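Local coordinates for protein beta-glycosidase (PDB 6T2R) that probably hydrolyses beta-glycosidic bonds within mucin O-glycans, acting as a family 16 endo-beta-galactosidase of a human gut Bacteroides, at residues D35-A40 / G73-K78; E111-L116 / E254-R259. All coordinates share one frame; numbering follows the deposited sequence.

Interaction 1: residues D35-A40 / G73-K78; sequences DNFDGA and GLLILK
This is an apolar loop-to-strand contact in the family 16 beta-sandwich: the turn following strand 29-35 lays the ring of Phe37 against Leu75, near the start of strand 74-81. The evidence is a CH-pi approach. Leu75 CB stands 3.9 Å from the centroid of the Phe37 ring and 15° off the ring normal, so it lies over a face, displaced toward the rim. Its nearest ring atom is Phe37 CG, 3.8 Å from Leu75 CB, and a second carbon, Leu75 CD2, comes within 4.0 Å of Phe37 CZ at the far end. That two-point fit follows from Leu75 holding CG anti to its backbone N (chi1 166°), which turns the branch toward the far end of the ring. The turn that presents Phe37 is itself braced. Asp35 OD1 accepts from Phe37 N at 2.9 Å, an Asx turn, with the donor on the anti side of the carboxylate and out of its plane, while Asp35 OD2 bonds Trp47 NE1. Beside this packing, Gly73 O lies 3.2 Å from Asn36 O and 3.4 Å from Phe37 O; all three are acceptors, so the backbones do not bond here, and the Phe37-Leu75 pair is the main apolar contact. Gly73 has a positive phi, as the chain turns from strand 68-71 into strand 74-81. Around the pair, Phe37 also packs on Met70 of strand 68-71 and on Val255 of strand 251-263. Leu75 shares a backbone hydrogen bond with Val255, and Asp35 shares one with Val258, so strands 29-35 and 74-81 meet the same edge of strand 251-263 one after the other, and Phe37 packs where one gives way to the next.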
loop_
_atom_site.group_PDB
_atom_site.type_symbol
_atom_site.label_atom_id
_atom_site.label_comp_id
_atom_site.label_asym_id
_atom_site.label_seq_id
_atom_site.Cartn_x
_atom_site.Cartn_y
_atom_site.Cartn_z
ATOM N N ASP A 35 6.373 -12.420 3.896
ATOM C CA ASP A 35 7.620 -11.833 4.420
ATOM C C ASP A 35 7.383 -11.430 5.883
ATOM O O ASP A 35 6.502 -10.588 6.115
ATOM C CB ASP A 35 8.044 -10.678 3.526
ATOM C CG ASP A 35 9.465 -10.253 3.804
ATOM O OD1 ASP A 35 9.933 -10.596 4.897
ATOM O OD2 ASP A 35 10.080 -9.585 2.915
ATOM N N ASN A 36 8.159 -11.999 6.821
ATOM C CA ASN A 36 8.097 -11.683 8.274
ATOM C C ASN A 36 9.195 -10.711 8.689
ATOM O O ASN A 36 9.334 -10.494 9.919
ATOM C CB ASN A 36 8.185 -12.930 9.144
ATOM C CG ASN A 36 6.853 -13.635 9.142
ATOM O OD1 ASN A 36 5.835 -13.048 9.512
ATOM N ND2 ASN A 36 6.850 -14.860 8.659
ATOM N N PHE A 37 9.926 -10.147 7.720
ATOM C CA PHE A 37 11.007 -9.150 7.971
ATOM C C PHE A 37 12.007 -9.701 9.014
ATOM O O PHE A 37 12.302 -9.048 10.014
ATOM C CB PHE A 37 10.348 -7.824 8.358
ATOM C CG PHE A 37 9.479 -7.277 7.255
ATOM C CD1 PHE A 37 10.013 -6.984 6.017
ATOM C CD2 PHE A 37 8.117 -7.109 7.444
ATOM C CE1 PHE A 37 9.201 -6.532 4.986
ATOM C CE2 PHE A 37 7.312 -6.639 6.421
ATOM C CZ PHE A 37 7.852 -6.357 5.188
ATOM N N ASP A 38 12.515 -10.899 8.764
ATOM C CA ASP A 38 13.397 -11.636 9.698
ATOM C C ASP A 38 14.845 -11.145 9.656
ATOM O O ASP A 38 15.479 -11.201 10.712
ATOM C CB ASP A 38 13.433 -13.109 9.340
ATOM C CG ASP A 38 12.147 -13.791 9.693
ATOM O OD1 ASP A 38 11.462 -13.327 10.645
ATOM O OD2 ASP A 38 11.849 -14.765 9.008
ATOM N N GLY A 39 15.353 -10.728 8.493
ATOM C CA GLY A 39 16.801 -10.482 8.291
ATOM C C GLY A 39 17.367 -9.211 8.946
ATOM O O GLY A 39 16.646 -8.419 9.565
ATOM N N ALA A 40 18.662 -9.009 8.746
ATOM C CA ALA A 40 19.387 -7.751 9.007
ATOM C C ALA A 40 18.819 -6.624 8.134
ATOM O O ALA A 40 18.977 -5.454 8.502
ATOM C CB ALA A 40 20.850 -7.993 8.739
ATOM N N GLY A 73 12.484 -8.064 14.736
ATOM C CA GLY A 73 11.777 -8.729 13.622
ATOM C C GLY A 73 10.667 -7.887 12.988
ATOM O O GLY A 73 9.835 -8.482 12.297
ATOM N N LEU A 74 10.685 -6.555 13.169
ATOM C CA LEU A 74 9.787 -5.565 12.510
ATOM C C LEU A 74 10.551 -4.716 11.490
ATOM O O LEU A 74 11.660 -4.195 11.805
ATOM C CB LEU A 74 9.225 -4.615 13.574
ATOM C CG LEU A 74 8.306 -5.229 14.619
ATOM C CD1 LEU A 74 7.726 -4.131 15.479
ATOM C CD2 LEU A 74 7.201 -6.054 13.965
ATOM N N LEU A 75 9.931 -4.440 10.349
ATOM C CA LEU A 75 10.430 -3.383 9.444
ATOM C C LEU A 75 9.984 -2.009 9.977
ATOM O O LEU A 75 8.860 -1.898 10.383
ATOM C CB LEU A 75 9.899 -3.623 8.025
ATOM C CG LEU A 75 10.058 -2.418 7.083
ATOM C CD1 LEU A 75 11.533 -2.250 6.726
ATOM C CD2 LEU A 75 9.180 -2.586 5.831
ATOM N N ILE A 76 10.851 -0.997 9.961
ATOM C CA ILE A 76 10.557 0.380 10.462
ATOM C C ILE A 76 10.842 1.336 9.330
ATOM O O ILE A 76 11.959 1.315 8.813
ATOM C CB ILE A 76 11.431 0.753 11.670
ATOM C CG1 ILE A 76 11.482 -0.387 12.679
ATOM C CG2 ILE A 76 10.947 2.051 12.294
ATOM C CD1 ILE A 76 10.154 -0.673 13.290
ATOM N N LEU A 77 9.864 2.122 8.946
ATOM C CA LEU A 77 10.047 3.156 7.903
ATOM C C LEU A 77 9.729 4.473 8.566
ATOM O O LEU A 77 8.727 4.463 9.306
ATOM C CB LEU A 77 9.076 2.863 6.757
ATOM C CG LEU A 77 9.360 1.575 5.992
ATOM C CD1 LEU A 77 8.213 1.258 5.036
ATOM C CD2 LEU A 77 10.674 1.683 5.231
ATOM N N LYS A 78 10.580 5.500 8.396
ATOM C CA LYS A 78 10.501 6.728 9.248
ATOM C C LYS A 78 10.347 7.950 8.357
ATOM O O LYS A 78 10.786 7.896 7.197
ATOM C CB LYS A 78 11.728 6.889 10.147
ATOM C CG LYS A 78 12.131 5.623 10.882
ATOM C CD LYS A 78 13.538 5.651 11.480
ATOM C CE LYS A 78 13.913 4.295 12.031
ATOM N NZ LYS A 78 15.248 4.325 12.677
#

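Interaction 2: residues E111-L116 / E254-R259; sequences EVRARL and EVDWVR
Arg113 lays its CB over the six-membered ring of the Trp257 indole, 3.6 Å from that ring's centroid and 13° off the normal, a CH-pi contact on the face. Arg259, from the same strand as the tryptophan, covers the opposite face with its guanidinium, and Glu111 CB meets the indole at its edge, 3.9 Å from Trp257 CZ3. Trp257 reaches this slot with CG between its backbone N and carbonyl carbon (chi1 48°), which swings the ring across to the partner strand. The strands 108-116 and 251-263 run antiparallel, and their register slips by one residue: Asp256 and Trp257 both face Arg113, a classic beta bulge. Its two bonds are Arg113 N to Trp257 O (3.0 Å) and Asp256 N to Arg113 O (2.8 Å). Because the bulge turns Asp256 toward Arg113 as well, the extended arginine runs beside it and Arg113 NH1 reaches Asp256 OD2 at 2.6 Å, near the guanidinium plane but on the anti side of the carboxylate. Further along, Arg115 grips Glu254 side-on, NE to OE2 at 2.9 Å and NH2 to OE1 at 3.2 Å. Both nitrogens hold the acceptors near the guanidinium plane, yet come from above the carboxylate plane; the NE bond is fairly straight (164°). Glu254 OE2 is also hydrogen-bonded to His117 NE2. On the other sheet face, Val112 CG1 touches Val255 CG1 at 3.7 Å, and Ile232 of strand 228-233 packs on both. Two chemistries thus divide the strand pair: valines face the interior of the sandwich, while on the outer face two salt bridges and an indole sandwiched between Arg113 CB and the Arg259 guanidinium hold the polar chains in place, and the twofold grip with His117 probably stabilises Glu254 as a carboxylate.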
loop_
_atom_site.group_PDB
_atom_site.type_symbol
_atom_site.label_atom_id
_atom_site.label_comp_id
_atom_site.label_asym_id
_atom_site.label_seq_id
_atom_site.Cartn_x
_atom_site.Cartn_y
_atom_site.Cartn_z
ATOM N N GLU A 111 -2.304 -8.926 2.411
ATOM C CA GLU A 111 -2.527 -8.398 3.779
ATOM C C GLU A 111 -1.190 -7.940 4.334
ATOM O O GLU A 111 -0.136 -8.601 4.062
ATOM C CB GLU A 111 -3.105 -9.402 4.775
ATOM C CG GLU A 111 -4.480 -9.910 4.427
ATOM C CD GLU A 111 -4.967 -11.000 5.381
ATOM O OE1 GLU A 111 -4.129 -11.675 5.951
ATOM O OE2 GLU A 111 -6.189 -11.156 5.553
ATOM N N VAL A 112 -1.242 -6.821 5.042
ATOM C CA VAL A 112 -0.047 -6.243 5.711
ATOM C C VAL A 112 -0.448 -5.919 7.142
ATOM O O VAL A 112 -1.491 -5.203 7.342
ATOM C CB VAL A 112 0.474 -5.007 4.950
ATOM C CG1 VAL A 112 1.690 -4.391 5.627
ATOM C CG2 VAL A 112 0.784 -5.354 3.505
ATOM N N ARG A 113 0.370 -6.350 8.092
ATOM C CA ARG A 113 0.118 -6.070 9.525
ATOM C C ARG A 113 1.113 -4.994 9.973
ATOM O O ARG A 113 2.357 -5.189 9.831
ATOM C CB ARG A 113 0.154 -7.372 10.335
ATOM C CG ARG A 113 -0.014 -7.125 11.828
ATOM C CD ARG A 113 -0.052 -8.409 12.630
ATOM N NE ARG A 113 -0.668 -8.202 13.937
ATOM C CZ ARG A 113 -0.005 -8.172 15.098
ATOM N NH1 ARG A 113 1.312 -8.281 15.135
ATOM N NH2 ARG A 113 -0.663 -7.963 16.216
ATOM N N ALA A 114 0.595 -3.885 10.492
ATOM C CA ALA A 114 1.380 -2.660 10.719
ATOM C C ALA A 114 0.817 -1.933 11.920
ATOM O O ALA A 114 -0.435 -1.945 12.119
ATOM C CB ALA A 114 1.329 -1.757 9.503
ATOM N N ARG A 115 1.721 -1.270 12.640
ATOM C CA ARG A 115 1.383 -0.360 13.750
ATOM C C ARG A 115 1.797 1.049 13.321
ATOM O O ARG A 115 2.923 1.200 12.871
ATOM C CB ARG A 115 2.051 -0.856 15.033
ATOM C CG ARG A 115 1.814 0.063 16.230
ATOM C CD ARG A 115 1.988 -0.607 17.591
ATOM N NE ARG A 115 3.354 -1.048 17.709
ATOM C CZ ARG A 115 3.802 -2.022 18.497
ATOM N NH1 ARG A 115 2.989 -2.716 19.265
ATOM N NH2 ARG A 115 5.074 -2.347 18.466
ATOM N N LEU A 116 0.904 2.027 13.469
ATOM C CA LEU A 116 1.105 3.433 13.032
ATOM C C LEU A 116 1.255 4.318 14.260
ATOM O O LEU A 116 0.798 3.874 15.325
ATOM C CB LEU A 116 -0.101 3.873 12.188
ATOM C CG LEU A 116 -0.422 2.971 10.996
ATOM C CD1 LEU A 116 -1.559 3.524 10.160
ATOM C CD2 LEU A 116 0.812 2.755 10.117
ATOM N N GLU A 254 5.558 0.712 11.718
ATOM C CA GLU A 254 6.190 -0.604 11.989
ATOM C C GLU A 254 5.402 -1.652 11.229
ATOM O O GLU A 254 4.160 -1.688 11.363
ATOM C CB GLU A 254 6.149 -0.930 13.483
ATOM C CG GLU A 254 6.369 0.289 14.347
ATOM C CD GLU A 254 6.165 0.032 15.820
ATOM O OE1 GLU A 254 6.892 -0.823 16.358
ATOM O OE2 GLU A 254 5.288 0.719 16.419
ATOM N N VAL A 255 6.112 -2.485 10.495
ATOM C CA VAL A 255 5.479 -3.556 9.695
ATOM C C VAL A 255 5.965 -4.908 10.209
ATOM O O VAL A 255 7.168 -5.232 10.078
ATOM C CB VAL A 255 5.768 -3.349 8.209
ATOM C CG1 VAL A 255 4.935 -4.278 7.353
ATOM C CG2 VAL A 255 5.552 -1.891 7.816
ATOM N N ASP A 256 5.010 -5.667 10.731
ATOM C CA ASP A 256 5.192 -7.045 11.236
ATOM C C ASP A 256 5.356 -8.004 10.060
ATOM O O ASP A 256 6.313 -8.826 10.106
ATOM C CB ASP A 256 4.010 -7.398 12.133
ATOM C CG ASP A 256 4.192 -8.649 12.965
ATOM O OD1 ASP A 256 5.318 -9.183 13.000
ATOM O OD2 ASP A 256 3.186 -9.076 13.546
ATOM N N TRP A 257 4.457 -7.954 9.058
ATOM C CA TRP A 257 4.510 -8.919 7.918
ATOM C C TRP A 257 3.635 -8.498 6.738
ATOM O O TRP A 257 2.723 -7.661 6.885
ATOM C CB TRP A 257 4.170 -10.382 8.325
ATOM C CG TRP A 257 2.929 -10.588 9.159
ATOM C CD1 TRP A 257 2.902 -10.921 10.490
ATOM C CD2 TRP A 257 1.540 -10.546 8.751
ATOM N NE1 TRP A 257 1.610 -11.029 10.933
ATOM C CE2 TRP A 257 0.756 -10.828 9.891
ATOM C CE3 TRP A 257 0.874 -10.262 7.549
ATOM C CZ2 TRP A 257 -0.638 -10.838 9.867
ATOM C CZ3 TRP A 257 -0.505 -10.254 7.527
ATOM C CH2 TRP A 257 -1.250 -10.572 8.657
ATOM N N VAL A 258 3.903 -9.149 5.607
ATOM C CA VAL A 258 3.050 -9.133 4.399
ATOM C C VAL A 258 2.686 -10.571 4.132
ATOM O O VAL A 258 3.617 -11.392 4.111
ATOM C CB VAL A 258 3.775 -8.543 3.185
ATOM C CG1 VAL A 258 2.869 -8.510 1.966
ATOM C CG2 VAL A 258 4.324 -7.163 3.495
ATOM N N ARG A 259 1.404 -10.842 3.884
ATOM C CA ARG A 259 0.958 -12.208 3.494
ATOM C C ARG A 259 0.126 -12.118 2.228
ATOM O O ARG A 259 -0.649 -11.183 2.071
ATOM C CB ARG A 259 0.206 -12.937 4.613
ATOM C CG ARG A 259 1.111 -13.334 5.773
ATOM C CD ARG A 259 0.259 -13.618 6.998
ATOM N NE ARG A 259 1.050 -14.054 8.134
ATOM C CZ ARG A 259 0.544 -14.256 9.329
ATOM N NH1 ARG A 259 -0.748 -14.109 9.542
ATOM N NH2 ARG A 259 1.319 -14.615 10.316
#

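Overall arrangement
Both contacts adjoin strand 251-263, with centres about 9 Å apart: that strand is one half of interaction 2, while the segments of interaction 1 bond to its other edge, Leu75 O lying 2.8 Å from Val255 N, a probable hydrogen bond. Asp35 and Asn36 of 35-40 also pack against Trp257. Interaction 2 lies nearer the middle of the chain and buries 625 Å² through antiparallel backbone bonds interrupted by a bulge, salt bridges and valine packing. Interaction 1 is farther out, buries 198 Å² and depends on one ring face meeting one leucine, with exposed loop residues around it. Sheet pairing thus gives way to loop packing toward the periphery of the sandwich.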